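Local coordinates for protein FTT_1639c (Francisella tularensis subsp. tularensis, PDB 7KZW) that is of unknown function but is probably anchored in the membrane by a transmembrane helix, the crystallised part being its beta-rich C-terminal domain, at residues L8-H13 with A22-G27; D104-A109 with D117-L122. The protein carries 3 engineered substitutions. All blocks are in the same frame, centred on the assembly; numbering follows the deposited sequence. Where two conformers were deposited one is given.

Interaction 1 of 2, residues L8-H13 with A22-G27. Engineered in segment 22-27: Met25 (natural residue Ile).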
ATOM      1  N   LEU A   8      -7.221  -4.549  -4.545  1.00 16.53           N
ATOM      2  CA  LEU A   8      -6.928  -3.396  -3.730  1.00 19.04           C
ATOM      3  C   LEU A   8      -6.654  -2.213  -4.649  1.00 16.28           C
ATOM      4  O   LEU A   8      -5.743  -2.291  -5.494  1.00 16.46           O
ATOM      5  CB  LEU A   8      -5.702  -3.739  -2.868  1.00 18.48           C
ATOM      6  CG  LEU A   8      -5.224  -2.646  -1.922  1.00 19.11           C
ATOM      7  CD1 LEU A   8      -6.272  -2.357  -0.879  1.00 20.89           C
ATOM      8  CD2 LEU A   8      -3.888  -3.049  -1.257  1.00 20.91           C
ATOM      9  N   PRO A   9      -7.447  -1.133  -4.587  1.00 14.53           N
ATOM     10  CA  PRO A   9      -7.321  -0.082  -5.616  1.00 15.92           C
ATOM     11  C   PRO A   9      -6.059   0.771  -5.480  1.00 15.47           C
ATOM     12  O   PRO A   9      -5.531   0.969  -4.390  1.00 14.21           O
ATOM     13  CB  PRO A   9      -8.582   0.771  -5.405  1.00 19.21           C
ATOM     14  CG  PRO A   9      -9.528  -0.142  -4.630  1.00 20.76           C
ATOM     15  CD  PRO A   9      -8.679  -0.973  -3.769  1.00 15.27           C
ATOM     16  N   LEU A  10      -5.572   1.253  -6.629  1.00 15.67           N
ATOM     17  CA  LEU A  10      -4.497   2.222  -6.710  1.00 15.21           C
ATOM     18  C   LEU A  10      -5.138   3.611  -6.652  1.00 15.24           C
ATOM     19  O   LEU A  10      -5.952   3.962  -7.531  1.00 19.39           O
ATOM     20  CB  LEU A  10      -3.720   1.999  -8.017  1.00 15.12           C
ATOM     21  CG  LEU A  10      -2.609   3.004  -8.225  1.00 14.38           C
ATOM     22  CD1 LEU A  10      -1.486   2.853  -7.257  1.00 18.63           C
ATOM     23  CD2 LEU A  10      -2.050   2.814  -9.635  1.00 22.11           C
ATOM     24  N   LEU A  11      -4.836   4.379  -5.622  1.00 15.71           N
ATOM     25  CA  LEU A  11      -5.413   5.720  -5.471  1.00 16.25           C
ATOM     26  C   LEU A  11      -4.641   6.787  -6.203  1.00 18.69           C
ATOM     27  O   LEU A  11      -5.254   7.705  -6.786  1.00 20.13           O
ATOM     28  CB  LEU A  11      -5.400   6.152  -4.017  1.00 18.19           C
ATOM     29  CG  LEU A  11      -6.451   5.573  -3.119  1.00 21.56           C
ATOM     30  CD1 LEU A  11      -6.188   5.911  -1.646  1.00 21.41           C
ATOM     31  CD2 LEU A  11      -7.768   6.205  -3.578  1.00 27.77           C
ATOM     32  N   LYS A  12      -3.314   6.695  -6.186  1.00 16.76           N
ATOM     33  CA  LYS A  12      -2.482   7.804  -6.640  1.00 17.06           C
ATOM     34  C   LYS A  12      -1.102   7.220  -6.906  1.00 15.98           C
ATOM     35  O   LYS A  12      -0.707   6.222  -6.298  1.00 14.80           O
ATOM     36  CB  LYS A  12      -2.369   8.833  -5.486  1.00 23.72           C
ATOM     37  CG  LYS A  12      -1.859  10.185  -5.885  1.00 36.27           C
ATOM     38  CD  LYS A  12      -2.012  11.193  -4.725  1.00 38.98           C
ATOM     39  CE  LYS A  12      -1.947  12.647  -5.259  1.00 47.26           C
ATOM     40  NZ  LYS A  12      -0.933  13.515  -4.564  1.00 50.25           N
ATOM     41  N   HIS A  13      -0.376   7.828  -7.827  1.00 14.98           N
ATOM     42  CA  HIS A  13       1.037   7.494  -8.019  1.00 14.24           C
ATOM     43  C   HIS A  13       1.780   8.760  -8.405  1.00 15.50           C
ATOM     44  O   HIS A  13       1.177   9.746  -8.840  1.00 16.63           O
ATOM     45  CB  HIS A  13       1.174   6.437  -9.116  1.00 17.74           C
ATOM     46  CG  HIS A  13       0.654   6.873 -10.456  1.00 17.72           C
ATOM     47  ND1 HIS A  13       1.463   7.387 -11.440  1.00 21.28           N
ATOM     48  CD2 HIS A  13      -0.595   6.846 -10.974  1.00 23.70           C
ATOM     49  CE1 HIS A  13       0.732   7.680 -12.506  1.00 23.64           C
ATOM     50  NE2 HIS A  13      -0.515   7.353 -12.251  1.00 25.07           N
ATOM     51  N   ALA A  22       9.741   7.359  -6.156  1.00 12.73           N
ATOM     52  CA  ALA A  22       8.445   7.177  -6.794  1.00 11.63           C
ATOM     53  C   ALA A  22       7.566   6.409  -5.828  1.00 12.01           C
ATOM     54  O   ALA A  22       8.060   5.768  -4.878  1.00 12.77           O
ATOM     55  CB  ALA A  22       8.528   6.504  -8.171  1.00 13.48           C
ATOM     56  N   TYR A  23       6.253   6.464  -6.067  1.00 12.16           N
ATOM     57  CA  TYR A  23       5.365   5.770  -5.158  1.00 12.48           C
ATOM     58  C   TYR A  23       4.086   5.344  -5.840  1.00 11.55           C
ATOM     59  O   TYR A  23       3.675   5.861  -6.898  1.00 12.52           O
ATOM     60  CB  TYR A  23       5.050   6.616  -3.918  1.00 14.09           C
ATOM     61  CG  TYR A  23       4.130   7.748  -4.244  1.00 16.03           C
ATOM     62  CD1 TYR A  23       2.744   7.590  -4.136  1.00 18.09           C
ATOM     63  CD2 TYR A  23       4.620   8.964  -4.720  1.00 16.54           C
ATOM     64  CE1 TYR A  23       1.889   8.638  -4.455  1.00 21.46           C
ATOM     65  CE2 TYR A  23       3.736  10.027  -5.085  1.00 18.50           C
ATOM     66  CZ  TYR A  23       2.383   9.825  -4.939  1.00 19.47           C
ATOM     67  OH  TYR A  23       1.485  10.854  -5.250  1.00 24.48           O
ATOM     68  N   ASN A  24       3.445   4.350  -5.222  1.00 10.94           N
ATOM     69  CA  ASN A  24       2.049   3.980  -5.492  1.00 11.57           C
ATOM     70  C   ASN A  24       1.333   4.018  -4.148  1.00 11.73           C
ATOM     71  O   ASN A  24       1.826   3.440  -3.150  1.00 13.37           O
ATOM     72  CB  ASN A  24       1.905   2.544  -6.027  1.00 12.50           C
ATOM     73  CG  ASN A  24       2.175   2.369  -7.536  1.00 11.93           C
ATOM     74  OD1 ASN A  24       1.893   1.296  -8.070  1.00 16.92           O
ATOM     75  ND2 ASN A  24       2.602   3.442  -8.256  1.00 14.21           N
HETATM   76  N   MSE A  25       0.168   4.662  -4.086  1.00 11.76           N
HETATM   77  CA  MSE A  25      -0.655   4.673  -2.882  1.00 11.65           C
HETATM   78  C   MSE A  25      -1.881   3.807  -3.139  1.00 12.16           C
HETATM   79  O   MSE A  25      -2.602   4.061  -4.105  1.00 13.40           O
HETATM   80  CB  MSE A  25      -1.105   6.112  -2.598  1.00 12.83           C
HETATM   81  CG  MSE A  25      -1.878   6.279  -1.322  1.00 15.24           C
HETATM   82 SE   MSE A  25      -0.795   6.056   0.242  0.42 16.07          SE
HETATM   83  CE  MSE A  25       0.126   7.745   0.247  1.00 20.20           C
ATOM     84  N   PHE A  26      -2.097   2.817  -2.276  1.00 10.95           N
ATOM     85  CA  PHE A  26      -3.239   1.920  -2.380  1.00 11.83           C
ATOM     86  C   PHE A  26      -4.249   2.240  -1.303  1.00 11.66           C
ATOM     87  O   PHE A  26      -3.862   2.545  -0.151  1.00 12.60           O
ATOM     88  CB  PHE A  26      -2.790   0.473  -2.242  1.00 12.51           C
ATOM     89  CG  PHE A  26      -1.783   0.072  -3.281  1.00 11.90           C
ATOM     90  CD1 PHE A  26      -2.196  -0.198  -4.561  1.00 13.42           C
ATOM     91  CD2 PHE A  26      -0.426   0.030  -2.999  1.00 12.39           C
ATOM     92  CE1 PHE A  26      -1.285  -0.560  -5.554  1.00 15.07           C
ATOM     93  CE2 PHE A  26       0.497  -0.333  -3.967  1.00 14.81           C
ATOM     94  CZ  PHE A  26       0.075  -0.614  -5.241  1.00 14.55           C
ATOM     95  N   GLY A  27      -5.531   2.160  -1.640  1.00 13.23           N
ATOM     96  CA  GLY A  27      -6.588   2.442  -0.690  1.00 14.35           C
ATOM     97  C   GLY A  27      -7.902   2.639  -1.430  1.00 15.30           C
ATOM     98  O   GLY A  27      -8.035   2.226  -2.577  1.00 18.10           O
TER
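Met25 O draws both Leu11 and Lys12 to the same carbonyl. Leu11 N reaches Met25 O at 2.7 Å, whereas Lys12 N, at 3.4 Å from Met25 O, adds a weak second bond. Met25 N returns a nearly straight bond to Lys12 O (2.8 Å, 174° at the hydrogen). Farther along, Gly27 N donates to Pro9 O, which also receives a CA-H...O contact from Phe26. Met25 itself is an engineered selenomethionine.

Apolar contacts flank this ladder. Leu10, its CG anti to the backbone N (chi1 177°), brings CD1 over Asn24 CB (3.6 Å) and against Phe26 CE1. Leu8 CD2 meets Phe26 CB, the two side chains crossing at about a right angle, while Leu11 CD1 rests on Gly27 CA at 3.6 Å. The Tyr23 ring carries the backbone carbon of His13 over one face, and the Tyr23 side chain crosses that of Lys12 obliquely, its OH touching Lys12 CG (3.5 Å) and CD.

Asn24 ND2 is committed to Tyr23 O, 3.0 Å away and above the carbonyl plane, and has a weak bond to Glu127 as well. Two consecutive residues facing one across antiparallel strands define a classic beta bulge, here in the hairpin of strands 6-16 and 21-27.

Interaction 2 of 2, residues D104-A109 with D117-L122; sequences DYKVIA and DRVGNL
Asp117 opens the pairing beside Ile108: the two side chains run the same way on one face of the sheet, with the carboxylate oxygen Asp117 OD1 against Ile108 CG1 and CG2, both at 3.7 Å. Asp117 CA also points a hydrogen at Val107 O.

Arg118 forms a hydrogen-bonded pair with Val107. Val107 N donates to Arg118 O at 2.8 Å, and Arg118 N answers to Val107 O. Arg118 CG passes the Tyr105 hydroxyl; the chain then bends at chi2 (104°) on its way to NH1, which bonds Leu8 O on the neighbouring strand.

Val119 turns to the face shared by Asp117, where, in the conformer given, Val119 CG2 lies 3.5 Å from Lys106 NZ, a contact that the second conformer leaves doubtful; the lysine reaches back over the valine because its otherwise extended chain bends at its last torsion.

Gly120 lies under the Tyr105 ring. Its CA sits 4.0 Å from the ring centroid in a CH-pi contact, and Gly120 O is placed over the same ring toward the rim. Tyr105 chi1 (61°) sets CG between the backbone N and the carbonyl carbon, swinging the ring across the partner strand. Reciprocal bonds join Tyr105 and Gly120 through their backbones.

Asn121 ND2 donates to Asp104 OD1 at 3.0 Å from above the carboxylate plane, the planes of the two groups 50° apart, and bonds Asn102 too. The backbone oxygen Asn121 O accepts from a water that in turn accepts a hydrogen bond from the Tyr105 hydroxyl, fixing the hydroxyl's direction.

Leu122 NH lies at the ring edge. The regular alternation of hydrogen-bonded and non-hydrogen-bonded pairs is that of an antiparallel ladder, and the short link between strands 102-111 and 114-123 makes it a beta hairpin.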
ATOM      1  N   ASP A 104       9.036  -6.561  -6.943  1.00 10.71           N
ATOM      2  CA  ASP A 104       7.882  -7.403  -7.292  1.00 10.70           C
ATOM      3  C   ASP A 104       7.210  -7.882  -6.003  1.00 11.77           C
ATOM      4  O   ASP A 104       7.867  -8.372  -5.079  1.00 10.71           O
ATOM      5  CB  ASP A 104       8.353  -8.654  -8.011  1.00 10.98           C
ATOM      6  CG  ASP A 104       8.989  -8.340  -9.332  1.00 11.67           C
ATOM      7  OD1 ASP A 104       8.397  -7.558 -10.135  1.00 11.60           O
ATOM      8  OD2 ASP A 104      10.047  -8.921  -9.684  1.00 12.86           O
ATOM      9  N   TYR A 105       5.880  -7.756  -5.951  1.00 10.96           N
ATOM     10  CA  TYR A 105       5.194  -8.008  -4.682  1.00 11.78           C
ATOM     11  C   TYR A 105       3.809  -8.601  -4.943  1.00 10.89           C
ATOM     12  O   TYR A 105       3.270  -8.559  -6.070  1.00 11.43           O
ATOM     13  CB  TYR A 105       5.001  -6.691  -3.883  1.00 12.48           C
ATOM     14  CG  TYR A 105       4.171  -5.699  -4.643  1.00 11.03           C
ATOM     15  CD1 TYR A 105       2.765  -5.724  -4.566  1.00 13.08           C
ATOM     16  CD2 TYR A 105       4.756  -4.766  -5.468  1.00 13.32           C
ATOM     17  CE1 TYR A 105       2.016  -4.856  -5.325  1.00 14.72           C
ATOM     18  CE2 TYR A 105       3.995  -3.862  -6.199  1.00 12.85           C
ATOM     19  CZ  TYR A 105       2.604  -3.935  -6.124  1.00 12.84           C
ATOM     20  OH  TYR A 105       1.765  -3.113  -6.816  1.00 14.26           O
ATOM     21  N   LYS A 106       3.271  -9.197  -3.860  1.00 11.98           N
ATOM     22  CA  LYS A 106       1.863  -9.634  -3.825  1.00 12.25           C
ATOM     23  C   LYS A 106       1.338  -9.206  -2.453  1.00 11.28           C
ATOM     24  O   LYS A 106       1.993  -9.424  -1.446  1.00 12.19           O
ATOM     25  CB  LYS A 106       1.721 -11.139  -3.993  1.00 12.64           C
ATOM     26  CG  LYS A 106       0.265 -11.616  -3.858  1.00 17.87           C
ATOM     27  CD  LYS A 106       0.188 -13.149  -4.177  1.00 22.08           C
ATOM     28  CE  LYS A 106      -1.266 -13.678  -4.208  1.00 25.05           C
ATOM     29  NZ  LYS A 106      -2.008 -13.273  -5.430  1.00 30.26           N
ATOM     30  N   VAL A 107       0.185  -8.544  -2.436  1.00 11.99           N
ATOM     31  CA  VAL A 107      -0.493  -8.135  -1.206  1.00 12.10           C
ATOM     32  C   VAL A 107      -1.805  -8.869  -1.115  1.00 12.22           C
ATOM     33  O   VAL A 107      -2.572  -8.876  -2.086  1.00 12.90           O
ATOM     34  CB  VAL A 107      -0.775  -6.616  -1.214  1.00 12.93           C
ATOM     35  CG1 VAL A 107      -1.566  -6.211   0.042  1.00 12.12           C
ATOM     36  CG2 VAL A 107       0.504  -5.798  -1.404  1.00 14.34           C
ATOM     37  N   ILE A 108      -2.100  -9.451   0.048  1.00 12.62           N
ATOM     38  CA  ILE A 108      -3.433  -9.948   0.330  1.00 13.33           C
ATOM     39  C   ILE A 108      -3.848  -9.293   1.625  1.00 13.57           C
ATOM     40  O   ILE A 108      -3.217  -9.516   2.680  1.00 15.77           O
ATOM     41  CB  ILE A 108      -3.460 -11.468   0.494  1.00 15.83           C
ATOM     42  CG1 ILE A 108      -2.933 -12.134  -0.757  1.00 17.77           C
ATOM     43  CG2 ILE A 108      -4.921 -11.933   0.796  1.00 20.59           C
ATOM     44  CD1 ILE A 108      -2.925 -13.665  -0.670  1.00 22.95           C
ATOM     45  N   ALA A 109      -4.942  -8.540   1.614  1.00 13.90           N
ATOM     46  CA  ALA A 109      -5.411  -7.825   2.806  1.00 14.22           C
ATOM     47  C   ALA A 109      -6.836  -8.232   3.126  1.00 15.18           C
ATOM     48  O   ALA A 109      -7.705  -8.217   2.245  1.00 15.75           O
ATOM     49  CB  ALA A 109      -5.304  -6.315   2.571  1.00 13.82           C
ATOM     50  N   ASP A 117      -6.722  -8.049  -3.016  1.00 16.26           N
ATOM     51  CA  ASP A 117      -5.444  -8.527  -3.521  1.00 16.50           C
ATOM     52  C   ASP A 117      -4.796  -7.485  -4.412  1.00 18.05           C
ATOM     53  O   ASP A 117      -5.486  -6.744  -5.135  1.00 19.73           O
ATOM     54  CB  ASP A 117      -5.695  -9.668  -4.480  1.00 24.85           C
ATOM     55  CG  ASP A 117      -6.113 -10.920  -3.807  1.00 35.00           C
ATOM     56  OD1 ASP A 117      -6.011 -11.043  -2.578  1.00 31.36           O
ATOM     57  OD2 ASP A 117      -6.591 -11.815  -4.535  1.00 44.72           O
ATOM     58  N   ARG A 118      -3.467  -7.510  -4.468  1.00 14.86           N
ATOM     59  CA  ARG A 118      -2.773  -6.730  -5.512  1.00 16.58           C
ATOM     60  C   ARG A 118      -1.501  -7.484  -5.838  1.00 19.79           C
ATOM     61  O   ARG A 118      -0.701  -7.757  -4.939  1.00 17.10           O
ATOM     62  CB  ARG A 118      -2.450  -5.328  -5.022  1.00 17.14           C
ATOM     63  CG  ARG A 118      -1.938  -4.354  -6.171  1.00 19.74           C
ATOM     64  CD  ARG A 118      -3.038  -3.387  -6.575  1.00 17.72           C
ATOM     65  NE  ARG A 118      -2.701  -2.837  -7.866  1.00 22.02           N
ATOM     66  CZ  ARG A 118      -3.506  -2.075  -8.557  1.00 21.45           C
ATOM     67  NH1 ARG A 118      -4.688  -1.708  -8.079  1.00 17.53           N
ATOM     68  NH2 ARG A 118      -3.095  -1.641  -9.758  1.00 24.66           N
ATOM     69  N   VAL A 119      -1.259  -7.775  -7.119  1.00 16.71           N
ATOM     70  CA  VAL A 119       0.019  -8.286  -7.592  0.53 16.35           C
ATOM     71  C   VAL A 119       0.624  -7.205  -8.500  1.00 17.51           C
ATOM     72  O   VAL A 119      -0.095  -6.638  -9.329  1.00 18.66           O
ATOM     73  CB  VAL A 119      -0.169  -9.597  -8.354  0.53 19.09           C
ATOM     74  CG1 VAL A 119       1.149 -10.100  -8.863  0.53 18.88           C
ATOM     75  CG2 VAL A 119      -0.851 -10.635  -7.449  0.53 22.55           C
ATOM     76  N   GLY A 120       1.899  -6.934  -8.332  1.00 12.61           N
ATOM     77  CA  GLY A 120       2.395  -5.843  -9.135  1.00 13.32           C
ATOM     78  C   GLY A 120       3.894  -5.645  -8.988  1.00 12.85           C
ATOM     79  O   GLY A 120       4.602  -6.465  -8.394  1.00 11.83           O
ATOM     80  N   ASN A 121       4.367  -4.594  -9.644  1.00 12.18           N
ATOM     81  CA  ASN A 121       5.756  -4.183  -9.639  1.00 11.62           C
ATOM     82  C   ASN A 121       5.786  -2.666  -9.530  1.00 14.28           C
ATOM     83  O   ASN A 121       4.906  -1.978 -10.059  1.00 15.14           O
ATOM     84  CB  ASN A 121       6.413  -4.574 -11.004  1.00 11.98           C
ATOM     85  CG  ASN A 121       7.752  -3.968 -11.210  1.00 13.13           C
ATOM     86  OD1 ASN A 121       7.869  -2.816 -11.679  1.00 15.99           O
ATOM     87  ND2 ASN A 121       8.812  -4.689 -10.822  1.00 13.51           N
ATOM     88  N   LEU A 122       6.801  -2.143  -8.846  1.00 11.42           N
ATOM     89  CA  LEU A 122       7.106  -0.711  -8.921  1.00 10.95           C
ATOM     90  C   LEU A 122       8.593  -0.574  -9.185  1.00 11.65           C
ATOM     91  O   LEU A 122       9.409  -1.296  -8.587  1.00 11.16           O
ATOM     92  CB  LEU A 122       6.801  -0.063  -7.575  1.00 13.58           C
ATOM     93  CG  LEU A 122       6.965   1.442  -7.502  1.00 20.08           C
ATOM     94  CD1 LEU A 122       6.131   2.165  -8.481  1.00 20.38           C
ATOM     95  CD2 LEU A 122       6.644   1.923  -6.037  1.00 23.80           C
TER
HETATM   96  O   HOH W   1       3.098  -1.124  -8.040  1.00 18.86           O

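Overall arrangement
From the N terminus, strand 6-16 turns back into strand 21-27, and interaction 1 closes this first hairpin. The chain then builds strands 48-58 to 90-97 before interaction 2 closes the hairpin of strands 102-111 and 114-123. The two loops follow in series, neither enclosing nor crossing the other. In the sheet, however, strands 6-16 and 114-123 are parallel neighbours, so the early and late hairpins lie side by side. Leu8 N and Asp117 O probably hydrogen-bond across this seam, while Phe26 CZ packs against Tyr105 OH. Strand 90-97 borders the first hairpin and strand 48-58 the second.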